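Anthranilate synthase component I (Streptococcus pneumoniae serotype 4, PDB 5KCK) forms one of the components of anthranilate synthase, an alpha+beta enzyme subunit built round large antiparallel beta-sheets. Local coordinates at residues F73-I78 and T353-L358; G92-V97 and F124-Y129; A391-Y396 and M403-A408. All coordinates share one frame; numbering follows the deposited sequence.

Contact 1: residues F73-I78 and T353-L358; sequences FLYEVI and TAMDAL
Tyr75 of helix 70-78 lies against Thr353, the N-cap of helix 354-361, whose first turn is closed by a capping box between Thr353 and Asp356. The two short helical segments run nearly antiparallel, 149° between their directions, with axes 10.7 Å apart, so side chains rather than backbones bridge the gap. The tight part centres on the tyrosine. With CG anti to the backbone N (chi1 -169°), its ring extends across to the cap, and Thr353 CB settles over one face in a CH-pi contact, 3.7 Å from the ring centroid. At the root of the same side chain, Tyr75 CB presses on Met355 CG at 3.5 Å. The cap holds the threonine in place: Thr353 OG1 accepts from Met355 N at 3.1 Å, while Thr353 N donates to the anti lone pair of Asp356 OD2 at 2.8 Å. Packing is slacker on the buried inner side, where Leu74 CD2 stands 4.3 Å from the selenium (SE) of Met355, a selenomethionine; Leu397 lies against both side chains. On the outer side Tyr75 and Thr353 are only partly exposed; the tyrosine ring also stacks with His79. Solvent enters at the phenol end, where one water lies 2.9 Å from both Tyr75 OH and Ala354 N and accepts the hydrogen of that amide.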
ATOM      1  N   PHE A  73       3.374  28.193  26.375  1.00 24.79           N
ATOM      2  CA  PHE A  73       1.949  28.033  26.635  1.00 29.34           C
ATOM      3  C   PHE A  73       1.376  26.865  25.844  1.00 25.53           C
ATOM      4  O   PHE A  73       0.608  26.060  26.382  1.00 25.54           O
ATOM      5  CB  PHE A  73       1.191  29.321  26.303  1.00 24.95           C
ATOM      6  CG  PHE A  73      -0.269  29.275  26.682  1.00 26.93           C
ATOM      7  CD1 PHE A  73      -0.656  29.330  28.015  1.00 26.27           C
ATOM      8  CD2 PHE A  73      -1.252  29.163  25.705  1.00 27.48           C
ATOM      9  CE1 PHE A  73      -2.004  29.282  28.373  1.00 28.58           C
ATOM     10  CE2 PHE A  73      -2.598  29.120  26.049  1.00 27.76           C
ATOM     11  CZ  PHE A  73      -2.976  29.178  27.384  1.00 25.67           C
ATOM     12  N   LEU A  74       1.735  26.758  24.564  1.00 27.92           N
ATOM     13  CA  LEU A  74       1.211  25.665  23.757  1.00 23.59           C
ATOM     14  C   LEU A  74       1.537  24.316  24.386  1.00 27.61           C
ATOM     15  O   LEU A  74       0.670  23.439  24.480  1.00 24.48           O
ATOM     16  CB  LEU A  74       1.768  25.743  22.341  1.00 20.67           C
ATOM     17  CG  LEU A  74       1.417  24.561  21.443  1.00 29.75           C
ATOM     18  CD1 LEU A  74      -0.023  24.669  20.975  1.00 26.91           C
ATOM     19  CD2 LEU A  74       2.396  24.457  20.268  1.00 32.01           C
ATOM     20  N   TYR A  75       2.777  24.138  24.845  1.00 28.52           N
ATOM     21  CA  TYR A  75       3.147  22.860  25.434  1.00 26.22           C
ATOM     22  C   TYR A  75       2.381  22.611  26.721  1.00 31.66           C
ATOM     23  O   TYR A  75       1.873  21.508  26.948  1.00 25.69           O
ATOM     24  CB  TYR A  75       4.647  22.805  25.702  1.00 24.18           C
ATOM     25  CG  TYR A  75       5.105  21.415  26.070  1.00 23.87           C
ATOM     26  CD1 TYR A  75       5.375  20.481  25.081  1.00 24.29           C
ATOM     27  CD2 TYR A  75       5.248  21.030  27.403  1.00 24.19           C
ATOM     28  CE1 TYR A  75       5.790  19.199  25.407  1.00 34.37           C
ATOM     29  CE2 TYR A  75       5.661  19.748  27.744  1.00 26.63           C
ATOM     30  CZ  TYR A  75       5.930  18.836  26.734  1.00 31.12           C
ATOM     31  OH  TYR A  75       6.341  17.561  27.030  1.00 33.78           O
ATOM     32  N   GLU A  76       2.297  23.630  27.575  1.00 23.91           N
ATOM     33  CA  GLU A  76       1.576  23.499  28.833  1.00 28.98           C
ATOM     34  C   GLU A  76       0.121  23.092  28.612  1.00 27.92           C
ATOM     35  O   GLU A  76      -0.398  22.222  29.319  1.00 35.19           O
ATOM     36  CB  GLU A  76       1.675  24.813  29.599  1.00 27.93           C
ATOM     37  CG  GLU A  76       0.891  24.868  30.878  1.00 36.81           C
ATOM     38  CD  GLU A  76       1.030  26.214  31.548  1.00 49.15           C
ATOM     39  OE1 GLU A  76      -0.010  26.884  31.743  1.00 52.40           O
ATOM     40  OE2 GLU A  76       2.184  26.603  31.850  1.00 45.22           O
ATOM     41  N   VAL A  77      -0.545  23.685  27.618  1.00 23.54           N
ATOM     42  CA  VAL A  77      -1.945  23.346  27.368  1.00 29.36           C
ATOM     43  C   VAL A  77      -2.068  21.949  26.766  1.00 30.40           C
ATOM     44  O   VAL A  77      -3.007  21.205  27.075  1.00 29.93           O
ATOM     45  CB  VAL A  77      -2.596  24.411  26.464  1.00 34.99           C
ATOM     46  CG1 VAL A  77      -3.886  23.872  25.838  1.00 36.90           C
ATOM     47  CG2 VAL A  77      -2.875  25.674  27.262  1.00 31.18           C
ATOM     48  N   ILE A  78      -1.113  21.557  25.923  1.00 26.57           N
ATOM     49  CA  ILE A  78      -1.249  20.312  25.169  1.00 22.02           C
ATOM     50  C   ILE A  78      -0.850  19.098  26.000  1.00 25.63           C
ATOM     51  O   ILE A  78      -1.512  18.057  25.947  1.00 21.39           O
ATOM     52  CB  ILE A  78      -0.419  20.397  23.882  1.00 28.41           C
ATOM     53  CG1 ILE A  78      -1.019  21.438  22.939  1.00 22.81           C
ATOM     54  CG2 ILE A  78      -0.293  19.029  23.236  1.00 19.69           C
ATOM     55  CD1 ILE A  78      -2.480  21.483  22.980  1.00 27.35           C
ATOM     56  N   THR A 353      11.726  19.868  26.716  1.00 28.05           N
ATOM     57  CA  THR A 353      10.540  19.308  26.071  1.00 26.74           C
ATOM     58  C   THR A 353      10.688  19.399  24.554  1.00 34.55           C
ATOM     59  O   THR A 353      11.703  19.873  24.028  1.00 26.80           O
ATOM     60  CB  THR A 353       9.261  20.043  26.492  1.00 24.75           C
ATOM     61  OG1 THR A 353       9.253  21.330  25.870  1.00 23.35           O
ATOM     62  CG2 THR A 353       9.181  20.201  28.028  1.00 22.53           C
ATOM     63  N   ALA A 354       9.632  18.975  23.849  1.00 23.18           N
ATOM     64  CA  ALA A 354       9.622  19.096  22.395  1.00 22.81           C
ATOM     65  C   ALA A 354       9.756  20.545  21.938  1.00 26.66           C
ATOM     66  O   ALA A 354      10.259  20.795  20.839  1.00 23.64           O
ATOM     67  CB  ALA A 354       8.346  18.483  21.815  1.00 27.92           C
HETATM   68  N   MSE A 355       9.312  21.510  22.750  1.00 19.20           N
HETATM   69  CA  MSE A 355       9.465  22.925  22.376  1.00 20.97           C
HETATM   70  C   MSE A 355      10.932  23.311  22.219  1.00 28.17           C
HETATM   71  O   MSE A 355      11.288  24.069  21.321  1.00 34.62           O
HETATM   72  CB  MSE A 355       8.796  23.837  23.406  1.00 22.57           C
HETATM   73  CG  MSE A 355       7.327  23.526  23.609  1.00 37.26           C
HETATM   74 SE   MSE A 355       6.240  23.858  22.013  1.00 47.52          SE
HETATM   75  CE  MSE A 355       6.456  22.155  21.033  1.00 34.74           C
ATOM     76  N   ASP A 356      11.777  22.787  23.108  1.00 25.37           N
ATOM     77  CA  ASP A 356      13.210  23.023  22.981  1.00 25.24           C
ATOM     78  C   ASP A 356      13.769  22.365  21.727  1.00 22.27           C
ATOM     79  O   ASP A 356      14.661  22.926  21.086  1.00 23.20           O
ATOM     80  CB  ASP A 356      13.921  22.536  24.241  1.00 25.26           C
ATOM     81  CG  ASP A 356      13.344  23.177  25.504  1.00 32.46           C
ATOM     82  OD1 ASP A 356      13.555  24.397  25.681  1.00 31.95           O
ATOM     83  OD2 ASP A 356      12.664  22.477  26.295  1.00 22.03           O
ATOM     84  N   ALA A 357      13.229  21.206  21.338  1.00 19.99           N
ATOM     85  CA  ALA A 357      13.629  20.596  20.075  1.00 19.75           C
ATOM     86  C   ALA A 357      13.230  21.478  18.904  1.00 27.80           C
ATOM     87  O   ALA A 357      13.986  21.622  17.934  1.00 20.82           O
ATOM     88  CB  ALA A 357      13.000  19.209  19.933  1.00 21.33           C
ATOM     89  N   LEU A 358      12.042  22.082  18.984  1.00 26.02           N
ATOM     90  CA  LEU A 358      11.580  22.962  17.921  1.00 22.82           C
ATOM     91  C   LEU A 358      12.444  24.211  17.845  1.00 23.93           C
ATOM     92  O   LEU A 358      12.894  24.602  16.765  1.00 25.22           O
ATOM     93  CB  LEU A 358      10.113  23.325  18.152  1.00 23.16           C
ATOM     94  CG  LEU A 358       9.554  24.458  17.300  1.00 24.95           C
ATOM     95  CD1 LEU A 358       9.712  24.101  15.848  1.00 21.15           C
ATOM     96  CD2 LEU A 358       8.099  24.682  17.635  1.00 30.18           C
TER
HETATM   97  O   HOH W   1       8.116  16.678  24.859  1.00 23.49           O

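Contact 2: residues G92-V97 and F124-Y129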
ATOM      1  N   GLY A  92      -4.016  15.966  20.831  1.00 18.31           N
ATOM      2  CA  GLY A  92      -3.083  17.073  20.894  1.00 23.88           C
ATOM      3  C   GLY A  92      -3.321  18.144  19.840  1.00 26.89           C
ATOM      4  O   GLY A  92      -4.454  18.329  19.389  1.00 26.09           O
ATOM      5  N   ALA A  93      -2.265  18.860  19.448  1.00 17.58           N
ATOM      6  CA  ALA A  93      -2.363  20.013  18.562  1.00 18.28           C
ATOM      7  C   ALA A  93      -1.899  19.665  17.156  1.00 23.32           C
ATOM      8  O   ALA A  93      -0.922  18.934  16.973  1.00 21.46           O
ATOM      9  CB  ALA A  93      -1.527  21.182  19.086  1.00 17.62           C
ATOM     10  N   ILE A  94      -2.600  20.201  16.163  1.00 16.54           N
ATOM     11  CA  ILE A  94      -2.233  20.066  14.759  1.00 16.24           C
ATOM     12  C   ILE A  94      -2.245  21.462  14.157  1.00 20.81           C
ATOM     13  O   ILE A  94      -3.194  22.226  14.378  1.00 20.39           O
ATOM     14  CB  ILE A  94      -3.193  19.115  14.015  1.00 23.81           C
ATOM     15  CG1 ILE A  94      -3.147  17.722  14.662  1.00 18.80           C
ATOM     16  CG2 ILE A  94      -2.873  19.043  12.509  1.00 15.93           C
ATOM     17  CD1 ILE A  94      -4.148  16.755  14.095  1.00 24.27           C
ATOM     18  N   GLY A  95      -1.183  21.808  13.432  1.00 21.18           N
ATOM     19  CA  GLY A  95      -1.035  23.170  12.930  1.00 17.65           C
ATOM     20  C   GLY A  95       0.377  23.415  12.442  1.00 22.95           C
ATOM     21  O   GLY A  95       1.076  22.485  12.041  1.00 25.31           O
ATOM     22  N   PHE A  96       0.787  24.684  12.477  1.00 30.44           N
ATOM     23  CA  PHE A  96       2.094  25.073  11.958  1.00 23.44           C
ATOM     24  C   PHE A  96       2.726  26.157  12.822  1.00 26.07           C
ATOM     25  O   PHE A  96       2.062  26.868  13.581  1.00 24.20           O
ATOM     26  CB  PHE A  96       2.021  25.594  10.515  1.00 17.23           C
ATOM     27  CG  PHE A  96       1.351  26.922  10.390  1.00 17.60           C
ATOM     28  CD1 PHE A  96      -0.021  27.001  10.215  1.00 20.12           C
ATOM     29  CD2 PHE A  96       2.079  28.096  10.465  1.00 23.37           C
ATOM     30  CE1 PHE A  96      -0.651  28.227  10.105  1.00 18.95           C
ATOM     31  CE2 PHE A  96       1.451  29.323  10.357  1.00 33.11           C
ATOM     32  CZ  PHE A  96       0.083  29.386  10.181  1.00 26.40           C
ATOM     33  N   VAL A  97       4.033  26.292  12.640  1.00 23.92           N
ATOM     34  CA  VAL A  97       4.836  27.362  13.212  1.00 21.62           C
ATOM     35  C   VAL A  97       5.498  28.078  12.042  1.00 25.74           C
ATOM     36  O   VAL A  97       6.238  27.462  11.263  1.00 25.17           O
ATOM     37  CB  VAL A  97       5.876  26.812  14.203  1.00 24.06           C
ATOM     38  CG1 VAL A  97       6.793  27.899  14.691  1.00 25.39           C
ATOM     39  CG2 VAL A  97       5.169  26.166  15.377  1.00 32.27           C
ATOM     40  N   PHE A 124      -4.892  23.935  16.115  1.00 20.70           N
ATOM     41  CA  PHE A 124      -6.130  23.465  16.714  1.00 24.14           C
ATOM     42  C   PHE A 124      -5.814  22.301  17.654  1.00 26.24           C
ATOM     43  O   PHE A 124      -4.920  21.492  17.389  1.00 21.13           O
ATOM     44  CB  PHE A 124      -7.136  23.020  15.646  1.00 18.49           C
ATOM     45  CG  PHE A 124      -7.723  24.138  14.825  1.00 22.79           C
ATOM     46  CD1 PHE A 124      -8.537  25.099  15.405  1.00 26.16           C
ATOM     47  CD2 PHE A 124      -7.515  24.186  13.456  1.00 25.64           C
ATOM     48  CE1 PHE A 124      -9.104  26.118  14.640  1.00 24.00           C
ATOM     49  CE2 PHE A 124      -8.085  25.192  12.686  1.00 31.85           C
ATOM     50  CZ  PHE A 124      -8.873  26.163  13.279  1.00 28.22           C
ATOM     51  N   VAL A 125      -6.567  22.209  18.748  1.00 20.45           N
ATOM     52  CA  VAL A 125      -6.319  21.221  19.798  1.00 26.11           C
ATOM     53  C   VAL A 125      -7.489  20.246  19.834  1.00 22.13           C
ATOM     54  O   VAL A 125      -8.630  20.652  20.079  1.00 26.10           O
ATOM     55  CB  VAL A 125      -6.115  21.898  21.161  1.00 22.50           C
ATOM     56  CG1 VAL A 125      -5.756  20.869  22.208  1.00 19.23           C
ATOM     57  CG2 VAL A 125      -5.045  22.979  21.052  1.00 18.98           C
ATOM     58  N   TYR A 126      -7.206  18.961  19.615  1.00 21.38           N
ATOM     59  CA  TYR A 126      -8.232  17.959  19.338  1.00 18.04           C
ATOM     60  C   TYR A 126      -8.234  16.822  20.353  1.00 28.68           C
ATOM     61  O   TYR A 126      -7.176  16.292  20.722  1.00 23.34           O
ATOM     62  CB  TYR A 126      -8.044  17.319  17.955  1.00 17.51           C
ATOM     63  CG  TYR A 126      -8.120  18.260  16.782  1.00 21.60           C
ATOM     64  CD1 TYR A 126      -9.332  18.530  16.154  1.00 19.88           C
ATOM     65  CD2 TYR A 126      -6.973  18.857  16.284  1.00 19.07           C
ATOM     66  CE1 TYR A 126      -9.393  19.383  15.057  1.00 21.79           C
ATOM     67  CE2 TYR A 126      -7.022  19.708  15.204  1.00 16.70           C
ATOM     68  CZ  TYR A 126      -8.231  19.971  14.590  1.00 19.41           C
ATOM     69  OH  TYR A 126      -8.264  20.824  13.507  1.00 24.18           O
ATOM     70  N   GLU A 127      -9.440  16.413  20.748  1.00 25.04           N
ATOM     71  CA  GLU A 127      -9.680  15.141  21.419  1.00 24.72           C
ATOM     72  C   GLU A 127     -10.653  14.272  20.632  1.00 19.52           C
ATOM     73  O   GLU A 127     -11.085  13.227  21.133  1.00 24.12           O
ATOM     74  CB  GLU A 127     -10.207  15.364  22.840  1.00 22.66           C
ATOM     75  CG  GLU A 127     -11.437  16.246  22.894  1.00 29.21           C
ATOM     76  CD  GLU A 127     -11.879  16.549  24.321  1.00 34.55           C
ATOM     77  OE1 GLU A 127     -11.013  16.555  25.233  1.00 29.40           O
ATOM     78  OE2 GLU A 127     -13.097  16.764  24.523  1.00 31.54           O
ATOM     79  N   SER A 128     -11.000  14.677  19.412  1.00 21.53           N
ATOM     80  CA  SER A 128     -11.869  13.910  18.525  1.00 19.37           C
ATOM     81  C   SER A 128     -11.135  13.744  17.208  1.00 23.04           C
ATOM     82  O   SER A 128     -10.858  14.738  16.529  1.00 23.53           O
ATOM     83  CB  SER A 128     -13.209  14.619  18.300  1.00 23.66           C
ATOM     84  OG  SER A 128     -13.776  15.045  19.528  1.00 31.56           O
ATOM     85  N   TYR A 129     -10.835  12.504  16.839  1.00 18.54           N
ATOM     86  CA  TYR A 129      -9.990  12.270  15.678  1.00 21.54           C
ATOM     87  C   TYR A 129     -10.069  10.797  15.287  1.00 18.54           C
ATOM     88  O   TYR A 129     -10.567   9.953  16.039  1.00 23.67           O
ATOM     89  CB  TYR A 129      -8.540  12.690  15.970  1.00 21.37           C
ATOM     90  CG  TYR A 129      -7.937  11.908  17.113  1.00 22.50           C
ATOM     91  CD1 TYR A 129      -8.174  12.280  18.435  1.00 27.04           C
ATOM     92  CD2 TYR A 129      -7.161  10.783  16.875  1.00 20.71           C
ATOM     93  CE1 TYR A 129      -7.638  11.569  19.491  1.00 22.68           C
ATOM     94  CE2 TYR A 129      -6.616  10.058  17.925  1.00 21.64           C
ATOM     95  CZ  TYR A 129      -6.866  10.459  19.231  1.00 27.45           C
ATOM     96  OH  TYR A 129      -6.344   9.752  20.282  1.00 29.57           O
TER
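Gly92 and Ile94 pair with Tyr126 and Phe124 as neighbouring antiparallel strands, 92-97 and 121-126, in the long sheet that runs through both halves of the chain. Four backbone bonds join them in two hydrogen-bonded pairs. Gly92 N donates to Tyr126 O at 3.2 Å, in the carbonyl plane, and Tyr126 N returns a shorter bond to Gly92 O at 2.8 Å. One pair further on, Ile94 N reaches Phe124 O at 2.9 Å and Phe124 N reaches Ile94 O at 3.0 Å. The non-hydrogen-bonded pair Ala93 and Val125 lies between them. Here Ala93 CA also makes a CA-H...O contact with Phe124 O at 3.2 Å, a second contact for an oxygen already bonded to an amide. Backbone groups of Ala93 and Val125 that face outward from this pair bond to Leu397 of strand 393-398 and to Val49, just before strand 50-55, respectively. The polar side chains find partners beyond the two strands. Tyr126 OH is bonded to His25 O of the second subunit, which links this face of the sheet to the other subunit. The carboxylate of buried Glu127 forms a salt bridge with Arg150 and is also bonded by Ser148 OG and Tyr147 N; Ser128 OG meets Glu143. Near these residues the chain leaves one sheet for strand 128-133 of another. On the face of Ile94 and Tyr126, Val27 of the second subunit packs on both. Tyr126 CG lies anti to its carbonyl carbon (chi1 -61°), which brings the CD2-CE2 side of the ring to Ile94. Their side chains cross at about a right angle: Ile94 CB lies obliquely to the ring, 4.1 Å from Tyr126 CE2, and Ile94 CD1 comes equally close to Tyr126 CD2.

Contact 3: residues A391-Y396 and M403-A408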
ATOM      1  N   ALA A 391       8.917  27.819   4.857  1.00 23.89           N
ATOM      2  CA  ALA A 391      10.184  27.609   5.558  1.00 23.98           C
ATOM      3  C   ALA A 391      10.019  27.527   7.070  1.00 24.19           C
ATOM      4  O   ALA A 391      11.015  27.623   7.800  1.00 21.55           O
ATOM      5  CB  ALA A 391      11.221  28.690   5.222  1.00 23.16           C
ATOM      6  N   GLY A 392       8.793  27.384   7.564  1.00 22.85           N
ATOM      7  CA  GLY A 392       8.568  27.095   8.967  1.00 18.10           C
ATOM      8  C   GLY A 392       8.427  25.601   9.193  1.00 22.18           C
ATOM      9  O   GLY A 392       9.131  24.811   8.553  1.00 21.86           O
ATOM     10  N   ALA A 393       7.496  25.203  10.062  1.00 18.69           N
ATOM     11  CA  ALA A 393       7.345  23.822  10.500  1.00 20.64           C
ATOM     12  C   ALA A 393       5.866  23.475  10.578  1.00 23.33           C
ATOM     13  O   ALA A 393       5.071  24.254  11.108  1.00 18.88           O
ATOM     14  CB  ALA A 393       8.009  23.590  11.869  1.00 16.66           C
ATOM     15  N   ILE A 394       5.509  22.293  10.068  1.00 16.51           N
ATOM     16  CA  ILE A 394       4.123  21.853   9.967  1.00 16.62           C
ATOM     17  C   ILE A 394       4.016  20.436  10.511  1.00 19.56           C
ATOM     18  O   ILE A 394       4.816  19.563  10.150  1.00 18.86           O
ATOM     19  CB  ILE A 394       3.612  21.906   8.512  1.00 21.45           C
ATOM     20  CG1 ILE A 394       3.709  23.321   7.953  1.00 37.40           C
ATOM     21  CG2 ILE A 394       2.171  21.448   8.418  1.00 21.40           C
ATOM     22  CD1 ILE A 394       3.184  23.444   6.531  1.00 43.23           C
ATOM     23  N   GLY A 395       3.015  20.197  11.351  1.00 16.74           N
ATOM     24  CA  GLY A 395       2.785  18.852  11.836  1.00 16.90           C
ATOM     25  C   GLY A 395       1.936  18.821  13.087  1.00 21.01           C
ATOM     26  O   GLY A 395       0.942  19.545  13.155  1.00 23.70           O
ATOM     27  N   TYR A 396       2.308  18.004  14.081  1.00 17.28           N
ATOM     28  CA  TYR A 396       1.504  17.869  15.291  1.00 20.19           C
ATOM     29  C   TYR A 396       2.382  17.879  16.541  1.00 22.29           C
ATOM     30  O   TYR A 396       3.578  17.575  16.500  1.00 20.88           O
ATOM     31  CB  TYR A 396       0.649  16.586  15.281  1.00 18.39           C
ATOM     32  CG  TYR A 396       1.440  15.289  15.353  1.00 20.08           C
ATOM     33  CD1 TYR A 396       1.871  14.766  16.580  1.00 22.73           C
ATOM     34  CD2 TYR A 396       1.743  14.575  14.197  1.00 18.46           C
ATOM     35  CE1 TYR A 396       2.600  13.575  16.638  1.00 26.39           C
ATOM     36  CE2 TYR A 396       2.462  13.382  14.244  1.00 20.64           C
ATOM     37  CZ  TYR A 396       2.888  12.893  15.465  1.00 26.38           C
ATOM     38  OH  TYR A 396       3.589  11.719  15.500  1.00 34.42           O
HETATM   39  N   MSE A 403       6.205  14.621  19.260  1.00 20.09           N
HETATM   40  CA  MSE A 403       6.057  15.660  18.253  1.00 20.77           C
HETATM   41  C   MSE A 403       6.637  15.206  16.934  1.00 20.10           C
HETATM   42  O   MSE A 403       7.626  14.477  16.913  1.00 20.40           O
HETATM   43  CB  MSE A 403       6.752  16.942  18.701  1.00 17.42           C
HETATM   44  CG  MSE A 403       6.520  18.107  17.772  1.00 34.99           C
HETATM   45 SE   MSE A 403       7.409  19.732  18.387  1.00 41.71          SE
HETATM   46  CE  MSE A 403       9.281  19.147  18.162  1.00 28.02           C
ATOM     47  N   ASP A 404       6.026  15.631  15.829  1.00 19.66           N
ATOM     48  CA  ASP A 404       6.568  15.342  14.506  1.00 23.57           C
ATOM     49  C   ASP A 404       6.296  16.534  13.601  1.00 19.87           C
ATOM     50  O   ASP A 404       5.138  16.856  13.330  1.00 22.98           O
ATOM     51  CB  ASP A 404       5.958  14.060  13.938  1.00 29.82           C
ATOM     52  CG  ASP A 404       6.664  13.588  12.685  1.00 38.61           C
ATOM     53  OD1 ASP A 404       7.712  14.175  12.342  1.00 34.96           O
ATOM     54  OD2 ASP A 404       6.165  12.629  12.051  1.00 42.90           O
ATOM     55  N   LEU A 405       7.361  17.187  13.139  1.00 19.75           N
ATOM     56  CA  LEU A 405       7.255  18.433  12.391  1.00 16.36           C
ATOM     57  C   LEU A 405       7.973  18.312  11.055  1.00 21.70           C
ATOM     58  O   LEU A 405       9.144  17.920  11.007  1.00 19.76           O
ATOM     59  CB  LEU A 405       7.843  19.597  13.196  1.00 21.62           C
ATOM     60  CG  LEU A 405       7.069  20.039  14.440  1.00 26.16           C
ATOM     61  CD1 LEU A 405       7.818  21.152  15.127  1.00 23.07           C
ATOM     62  CD2 LEU A 405       5.655  20.488  14.069  1.00 24.61           C
ATOM     63  N   ALA A 406       7.278  18.665   9.977  1.00 16.58           N
ATOM     64  CA  ALA A 406       7.883  18.771   8.656  1.00 19.78           C
ATOM     65  C   ALA A 406       8.370  20.195   8.387  1.00 20.76           C
ATOM     66  O   ALA A 406       7.808  21.174   8.889  1.00 21.67           O
ATOM     67  CB  ALA A 406       6.880  18.359   7.576  1.00 17.18           C
ATOM     68  N   ILE A 407       9.426  20.304   7.578  1.00 18.03           N
ATOM     69  CA  ILE A 407       9.820  21.600   7.028  1.00 17.48           C
ATOM     70  C   ILE A 407       8.757  22.073   6.043  1.00 21.68           C
ATOM     71  O   ILE A 407       8.365  21.334   5.134  1.00 21.91           O
ATOM     72  CB  ILE A 407      11.181  21.499   6.327  1.00 18.11           C
ATOM     73  CG1 ILE A 407      12.244  20.877   7.241  1.00 18.14           C
ATOM     74  CG2 ILE A 407      11.615  22.879   5.818  1.00 21.00           C
ATOM     75  CD1 ILE A 407      13.551  20.603   6.502  1.00 22.00           C
ATOM     76  N   ALA A 408       8.315  23.325   6.182  1.00 23.04           N
ATOM     77  CA  ALA A 408       7.228  23.844   5.341  1.00 25.16           C
ATOM     78  C   ALA A 408       7.766  24.298   3.976  1.00 23.77           C
ATOM     79  O   ALA A 408       7.792  25.476   3.622  1.00 26.67           O
ATOM     80  CB  ALA A 408       6.487  24.961   6.063  1.00 17.73           C
TER
HETATM   81  O   HOH W   2       4.761  10.505  13.365  1.00 37.84           O
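Met403 touches Tyr396 through the near part of its side chain: Met403 CG comes within 3.2 Å of Tyr396 O, while the rest of this selenomethionine turns off toward helix 354-361. Asp404 follows and exchanges backbone bonds with Tyr396 in both directions. Its amide N lies over one face of the tyrosine ring, near the rim, and Asp404 CB sits 3.6 Å from Tyr396 CE2. A chi1 of 67° sets Tyr396 CG between its own N and carbonyl carbon, swinging the ring back over the aspartate. Ring and carboxylate stand 85° apart, and a water in the ring plane connects them, 2.7 Å from Tyr396 OH and donating to Asp404 OD2. Asp404 OD1 is held by Tyr241 OH. Leu405 sends CD2 to 3.8 Å from Gly395 N, and on the helix side it meets Leu358. Gly395, where the first segment turns a corner, adopts backbone angles that call for glycine, and its CA makes a CA-H...O contact with Asp404 O at 3.4 Å. Ala406 forms a reciprocal pair with Ile394, its N donating to Ile394 O over a short 2.6 Å. Ile407, in the non-hydrogen-bonded pair with Ala393, packs on Leu260, and its carbonyl is bonded by Ser256 OG. At Ala408 the bonds keep their length but leave the carbonyl planes: Ala408 N reaches Gly392 O at 2.9 Å from 53° out of plane, and Ala391 N also approaches Ala408 O from above its plane. Ala408 CB closes this end against Ile394 CD1 at 3.7 Å. Together the two segments make an antiparallel beta-hairpin, set centrally in a larger sheet between strands 92-97 and 259-264.

Overall arrangement
Contacts 2 and 3 belong to one sheet: strands 92-97 and 393-398 are neighbours, and Gly95 O lies 3.1 Å from Gly395 N, a probable hydrogen bond. Contact 3 is the most central, its centre about 5 Å from the centre of the chain, against about 14 Å and 18 Å for the centres of contacts 2 and 1. Touching residues are all buried in contact 2 and mostly so in contact 3; contact 1, though largely buried, has Tyr75 and Thr353 partly exposed. Both strand contacts depend on backbone bonds and touch the second subunit. In contact 1 two helices meet through side chains and a water, covering the sheet from one side.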